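Uncharacterized hypothetical protein (PDB 4EI0) is of unknown function but belongs to the DUF4466 (PF14725) family and is built mainly from antiparallel beta sheets. Local coordinates at residues D152-S158 against G172-I177; Q241-L245 against V305-R309. All blocks are in the same frame, centred on the assembly; numbering follows the deposited sequence.

In the fold
Running from the N terminus, the chain first closes interaction 1, where 152-158 meets 172-177 across a 13-residue excursion that contains strand 165-167. Interaction 2 opens later and closes a much longer path of 59 residues between 241-245 and 305-309, so the two lie in series and neither nest nor cross. Space joins them more closely than sequence: strands 152-159 and 302-311 are neighbours in one antiparallel sheet, and A154 O lies 2.8 Å from V307 N. Interaction 1 ties one face of this pair to the segment leading into strand 176-178 of a second sheet. Interaction 2 fixes helix 243-246 on the other face, where K155 NZ also hydrogen-bonds to Q244 O.

Interaction 1: residues D152-S158 against G172-I177; sequences DMAKNLS and GEAVHI
The methyl group of A174 lies over the backbone of D152 to A154, in strand 152-159, and fits between the D152 and A154 side chains. A174 CB lies 3.6 Å from A154 N and 4.0 Å from A154 CB, so the methyl meets main chain and side chain at once. Beside it, the D152 carboxylate runs along G172, but the nearest pair, OD1 to G172 O at 3.6 Å, joins two acceptors and is no bond. The charge is met elsewhere: OD2 forms a salt bridge with R309 and OD1 with R121.

Farther along, L157 and V175 slide past each other in opposite directions. V175 places CG1 between its own backbone N and carbonyl carbon (chi1 73°), which turns that methyl towards L157. The resulting separation of 3.2 Å between V175 CG1 and L157 CD1 is shorter than normal carbon contact, and its exact value is doubtful. I177 then brings both branches up to one acceptor, with CG1 and CG2 each 3.9 Å from S158 O.

No direct hydrogen bond joins the segments, although their end-to-end directions differ by just 19°. A water accepts from A174 N at 2.9 Å and donates weakly to M153 O, bridging the backbones. Within 172-177, H176 ND1 donates to E173 OE2 at 2.7 Å, in the ring plane and on the oxygen's syn side.

V175 also touches V307 and L166, so this apolar packing joins strand 302-311 to strand 165-167. On strand 152-159, N156, with positive phi (52°), and L157 both face V305, as in a G1 beta bulge, and the chain turns a corner at N156.

Interaction 2: residues Q241-L245 against V305-R309; sequences QDRQL and VSVKR
D242 and K308 approach from opposite directions and form a salt bridge, K308 NZ lying 2.6 Å from D242 OD2 on the syn side and 20° out of the carboxylate plane. Beyond CG the K308 chain is extended (chi2 174°), which carries NZ to the carboxylate. A second hydrogen bond runs from K308 NZ to Q244 OE1 at 2.8 Å, in the carbonyl plane, with the two side chains crossing at about a right angle; I254 O takes a third. A shorter, uncharged residue such as an alanine here would probably leave the D242 carboxylate without its countercharge and Q244 OE1 without this donor.

The other carboxylate oxygen caps helix 243-246: D242 is the N-cap, and its OD1 accepts from L245 N at 2.9 Å and more weakly from Q244 N.

In the packing, L245 sets its CD2 against S306 CB (3.7 Å) and over the backbone at V307 N (3.6 Å), while both its methyls meet K308 CG. S306 OG is hydrogen-bonded to N296 OD1.

Strand 289-299 adds Y292 against L245, and M153 of strand 152-159 touches Q244 and L245, so the short helix is seated across three adjacent strands.

Interaction 1: residues D152-S158 against G172-I177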
loop_
_atom_site.group_PDB
_atom_site.type_symbol
_atom_site.label_atom_id
_atom_site.label_comp_id
_atom_site.label_asym_id
_atom_site.label_seq_id
_atom_site.Cartn_x
_atom_site.Cartn_y
_atom_site.Cartn_z
ATOM N N ASP B 152 5.975 -34.425 -17.055
ATOM C CA ASP B 152 6.481 -33.447 -18.003
ATOM C C ASP B 152 5.317 -32.818 -18.705
ATOM O O ASP B 152 4.265 -33.458 -18.872
ATOM C CB ASP B 152 7.351 -34.115 -19.053
ATOM C CG ASP B 152 8.765 -34.408 -18.554
ATOM O OD1 ASP B 152 9.471 -33.456 -18.189
ATOM O OD2 ASP B 152 9.176 -35.596 -18.541
HETATM N N MSE B 153 5.487 -31.574 -19.136
HETATM C CA MSE B 153 4.469 -30.879 -19.885
HETATM C C MSE B 153 5.053 -30.030 -21.018
HETATM O O MSE B 153 6.044 -29.331 -20.827
HETATM C CB MSE B 153 3.677 -29.998 -18.897
HETATM C CG MSE B 153 2.778 -29.096 -19.613
HETATM SE SE MSE B 153 1.497 -28.237 -18.390
HETATM C CE MSE B 153 2.719 -27.202 -17.194
ATOM N N ALA B 154 4.428 -30.065 -22.191
ATOM C CA ALA B 154 4.867 -29.272 -23.370
ATOM C C ALA B 154 3.601 -28.624 -23.916
ATOM O O ALA B 154 2.602 -29.323 -24.137
ATOM C CB ALA B 154 5.498 -30.194 -24.396
ATOM N N LYS B 155 3.602 -27.308 -24.128
ATOM C CA LYS B 155 2.408 -26.599 -24.517
ATOM C C LYS B 155 2.533 -25.942 -25.868
ATOM O O LYS B 155 3.612 -25.579 -26.292
ATOM C CB LYS B 155 2.058 -25.520 -23.505
ATOM C CG LYS B 155 1.710 -26.039 -22.140
ATOM C CD LYS B 155 1.581 -24.891 -21.157
ATOM C CE LYS B 155 0.385 -24.006 -21.529
ATOM N NZ LYS B 155 -0.008 -23.126 -20.397
ATOM N N ASN B 156 1.397 -25.838 -26.541
ATOM C CA ASN B 156 1.245 -25.096 -27.777
ATOM C C ASN B 156 2.236 -25.457 -28.835
ATOM O O ASN B 156 2.898 -24.600 -29.382
ATOM C CB ASN B 156 1.248 -23.595 -27.469
ATOM C CG ASN B 156 0.182 -23.225 -26.449
ATOM O OD1 ASN B 156 0.486 -22.663 -25.391
ATOM N ND2 ASN B 156 -1.056 -23.610 -26.717
ATOM N N LEU B 157 2.303 -26.743 -29.155
ATOM C CA LEU B 157 3.166 -27.237 -30.215
ATOM C C LEU B 157 2.395 -27.321 -31.531
ATOM O O LEU B 157 1.226 -27.657 -31.552
ATOM C CB LEU B 157 3.711 -28.620 -29.868
ATOM C CG LEU B 157 4.588 -28.578 -28.625
ATOM C CD1 LEU B 157 4.470 -29.831 -27.783
ATOM C CD2 LEU B 157 6.020 -28.295 -29.042
ATOM N N SER B 158 3.088 -27.081 -32.637
ATOM C CA SER B 158 2.483 -27.048 -33.938
ATOM C C SER B 158 2.568 -28.388 -34.644
ATOM O O SER B 158 3.617 -28.995 -34.746
ATOM C CB SER B 158 3.128 -25.921 -34.768
ATOM O OG SER B 158 2.693 -25.986 -36.093
ATOM N N GLY B 172 12.894 -35.551 -20.740
ATOM C CA GLY B 172 12.473 -34.198 -20.375
ATOM C C GLY B 172 11.535 -33.501 -21.324
ATOM O O GLY B 172 11.283 -32.327 -21.136
ATOM N N GLU B 173 10.961 -34.212 -22.296
ATOM C CA GLU B 173 10.113 -33.591 -23.320
ATOM C C GLU B 173 8.805 -34.360 -23.402
ATOM O O GLU B 173 8.822 -35.470 -23.855
ATOM C CB GLU B 173 10.780 -33.670 -24.692
ATOM C CG GLU B 173 11.553 -32.459 -25.186
ATOM C CD GLU B 173 11.927 -32.581 -26.673
ATOM O OE1 GLU B 173 12.791 -33.406 -27.021
ATOM O OE2 GLU B 173 11.336 -31.878 -27.513
ATOM N N ALA B 174 7.677 -33.767 -22.984
ATOM C CA ALA B 174 6.396 -34.501 -22.921
ATOM C C ALA B 174 6.019 -35.084 -24.273
ATOM O O ALA B 174 5.508 -36.190 -24.366
ATOM C CB ALA B 174 5.279 -33.595 -22.396
ATOM N N VAL B 175 6.309 -34.335 -25.319
ATOM C CA VAL B 175 6.146 -34.782 -26.719
ATOM C C VAL B 175 7.136 -34.026 -27.537
ATOM O O VAL B 175 7.501 -32.894 -27.149
ATOM C CB VAL B 175 4.718 -34.520 -27.269
ATOM C CG1 VAL B 175 4.473 -33.051 -27.542
ATOM C CG2 VAL B 175 4.500 -35.355 -28.516
ATOM N N HIS B 176 7.556 -34.614 -28.645
ATOM C CA HIS B 176 8.350 -33.906 -29.651
ATOM C C HIS B 176 7.756 -34.171 -30.991
ATOM O O HIS B 176 7.400 -35.294 -31.277
ATOM C CB HIS B 176 9.819 -34.358 -29.598
ATOM C CG HIS B 176 10.736 -33.553 -30.511
ATOM N ND1 HIS B 176 11.358 -32.416 -30.116
ATOM C CD2 HIS B 176 11.037 -33.717 -31.850
ATOM C CE1 HIS B 176 12.085 -31.938 -31.158
ATOM N NE2 HIS B 176 11.857 -32.708 -32.212
ATOM N N ILE B 177 7.632 -33.138 -31.822
ATOM C CA ILE B 177 7.074 -33.269 -33.173
ATOM C C ILE B 177 8.240 -33.267 -34.159
ATOM O O ILE B 177 8.926 -32.279 -34.301
ATOM C CB ILE B 177 6.114 -32.095 -33.558
ATOM C CG1 ILE B 177 5.107 -31.741 -32.434
ATOM C CG2 ILE B 177 5.421 -32.428 -34.845
ATOM C CD1 ILE B 177 4.262 -32.889 -31.943
HETATM O O HOH W 1 8.112 -31.161 -21.701
#

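Interaction 2: residues Q241-L245 against V305-R309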
loop_
_atom_site.group_PDB
_atom_site.type_symbol
_atom_site.label_atom_id
_atom_site.label_comp_id
_atom_site.label_asym_id
_atom_site.label_seq_id
_atom_site.Cartn_x
_atom_site.Cartn_y
_atom_site.Cartn_z
ATOM N N GLN B 241 -10.672 -30.853 -20.088
ATOM C CA GLN B 241 -9.803 -29.702 -20.188
ATOM C C GLN B 241 -8.930 -29.752 -18.959
ATOM O O GLN B 241 -9.276 -30.316 -17.936
ATOM C CB GLN B 241 -10.561 -28.374 -20.407
ATOM C CG GLN B 241 -11.166 -28.328 -21.820
ATOM C CD GLN B 241 -11.769 -26.990 -22.269
ATOM O OE1 GLN B 241 -11.346 -26.427 -23.274
ATOM N NE2 GLN B 241 -12.764 -26.492 -21.545
ATOM N N ASP B 242 -7.743 -29.250 -19.113
ATOM C CA ASP B 242 -6.833 -29.209 -18.033
ATOM C C ASP B 242 -6.408 -27.747 -17.984
ATOM O O ASP B 242 -6.104 -27.137 -19.020
ATOM C CB ASP B 242 -5.697 -30.173 -18.353
ATOM C CG ASP B 242 -4.556 -30.066 -17.371
ATOM O OD1 ASP B 242 -3.875 -29.034 -17.359
ATOM O OD2 ASP B 242 -4.387 -31.011 -16.584
ATOM N N ARG B 243 -6.410 -27.179 -16.800
ATOM C CA ARG B 243 -6.175 -25.727 -16.668
ATOM C C ARG B 243 -4.749 -25.350 -17.108
ATOM O O ARG B 243 -4.529 -24.290 -17.699
ATOM C CB ARG B 243 -6.416 -25.279 -15.212
ATOM C CG ARG B 243 -7.101 -23.930 -14.987
ATOM C CD ARG B 243 -6.637 -22.837 -15.942
ATOM N NE ARG B 243 -7.039 -21.499 -15.496
ATOM C CZ ARG B 243 -6.536 -20.355 -15.971
ATOM N NH1 ARG B 243 -5.574 -20.347 -16.894
ATOM N NH2 ARG B 243 -6.991 -19.202 -15.497
ATOM N N GLN B 244 -3.797 -26.242 -16.883
ATOM C CA GLN B 244 -2.412 -25.982 -17.290
ATOM C C GLN B 244 -2.242 -26.145 -18.771
ATOM O O GLN B 244 -1.480 -25.439 -19.392
ATOM C CB GLN B 244 -1.440 -26.891 -16.509
ATOM C CG GLN B 244 -1.438 -26.549 -15.051
ATOM C CD GLN B 244 -0.729 -27.541 -14.152
ATOM O OE1 GLN B 244 -0.950 -28.754 -14.218
ATOM N NE2 GLN B 244 0.014 -27.010 -13.191
ATOM N N LEU B 245 -2.934 -27.108 -19.368
ATOM C CA LEU B 245 -2.759 -27.327 -20.800
ATOM C C LEU B 245 -3.562 -26.370 -21.691
ATOM O O LEU B 245 -3.182 -26.152 -22.837
ATOM C CB LEU B 245 -3.114 -28.786 -21.164
ATOM C CG LEU B 245 -2.221 -29.897 -20.597
ATOM C CD1 LEU B 245 -2.887 -31.210 -20.913
ATOM C CD2 LEU B 245 -0.842 -29.837 -21.185
ATOM N N VAL B 305 -1.241 -28.567 -30.227
ATOM C CA VAL B 305 -1.424 -29.545 -29.151
ATOM C C VAL B 305 -0.623 -29.131 -27.934
ATOM O O VAL B 305 0.362 -28.421 -28.056
ATOM C CB VAL B 305 -1.055 -30.986 -29.592
ATOM C CG1 VAL B 305 -1.795 -31.400 -30.856
ATOM C CG2 VAL B 305 0.442 -31.137 -29.794
ATOM N N SER B 306 -1.079 -29.565 -26.778
ATOM C CA SER B 306 -0.358 -29.485 -25.524
ATOM C C SER B 306 -0.433 -30.857 -24.832
ATOM O O SER B 306 -1.445 -31.517 -24.904
ATOM C CB SER B 306 -1.008 -28.434 -24.652
ATOM O OG SER B 306 -0.999 -27.180 -25.328
ATOM N N VAL B 307 0.620 -31.274 -24.146
ATOM C CA VAL B 307 0.745 -32.680 -23.666
ATOM C C VAL B 307 1.290 -32.703 -22.267
ATOM O O VAL B 307 2.228 -31.971 -21.960
ATOM C CB VAL B 307 1.684 -33.493 -24.599
ATOM C CG1 VAL B 307 1.930 -34.924 -24.101
ATOM C CG2 VAL B 307 1.195 -33.466 -26.035
ATOM N N LYS B 308 0.659 -33.490 -21.403
ATOM C CA LYS B 308 1.231 -33.949 -20.160
ATOM C C LYS B 308 1.662 -35.382 -20.357
ATOM O O LYS B 308 0.954 -36.158 -21.007
ATOM C CB LYS B 308 0.246 -33.875 -19.036
ATOM C CG LYS B 308 0.143 -32.489 -18.433
ATOM C CD LYS B 308 -0.953 -32.357 -17.402
ATOM C CE LYS B 308 -0.902 -31.026 -16.637
ATOM N NZ LYS B 308 -1.969 -30.930 -15.610
ATOM N N ARG B 309 2.854 -35.712 -19.863
ATOM C CA ARG B 309 3.385 -37.124 -19.945
ATOM C C ARG B 309 3.820 -37.592 -18.567
ATOM O O ARG B 309 4.315 -36.797 -17.763
ATOM C CB ARG B 309 4.548 -37.168 -20.917
ATOM C CG ARG B 309 5.116 -38.562 -21.171
ATOM C CD ARG B 309 6.417 -38.561 -21.951
ATOM N NE ARG B 309 7.504 -37.977 -21.194
ATOM C CZ ARG B 309 8.772 -37.894 -21.600
ATOM N NH1 ARG B 309 9.148 -38.394 -22.763
ATOM N NH2 ARG B 309 9.672 -37.298 -20.812
#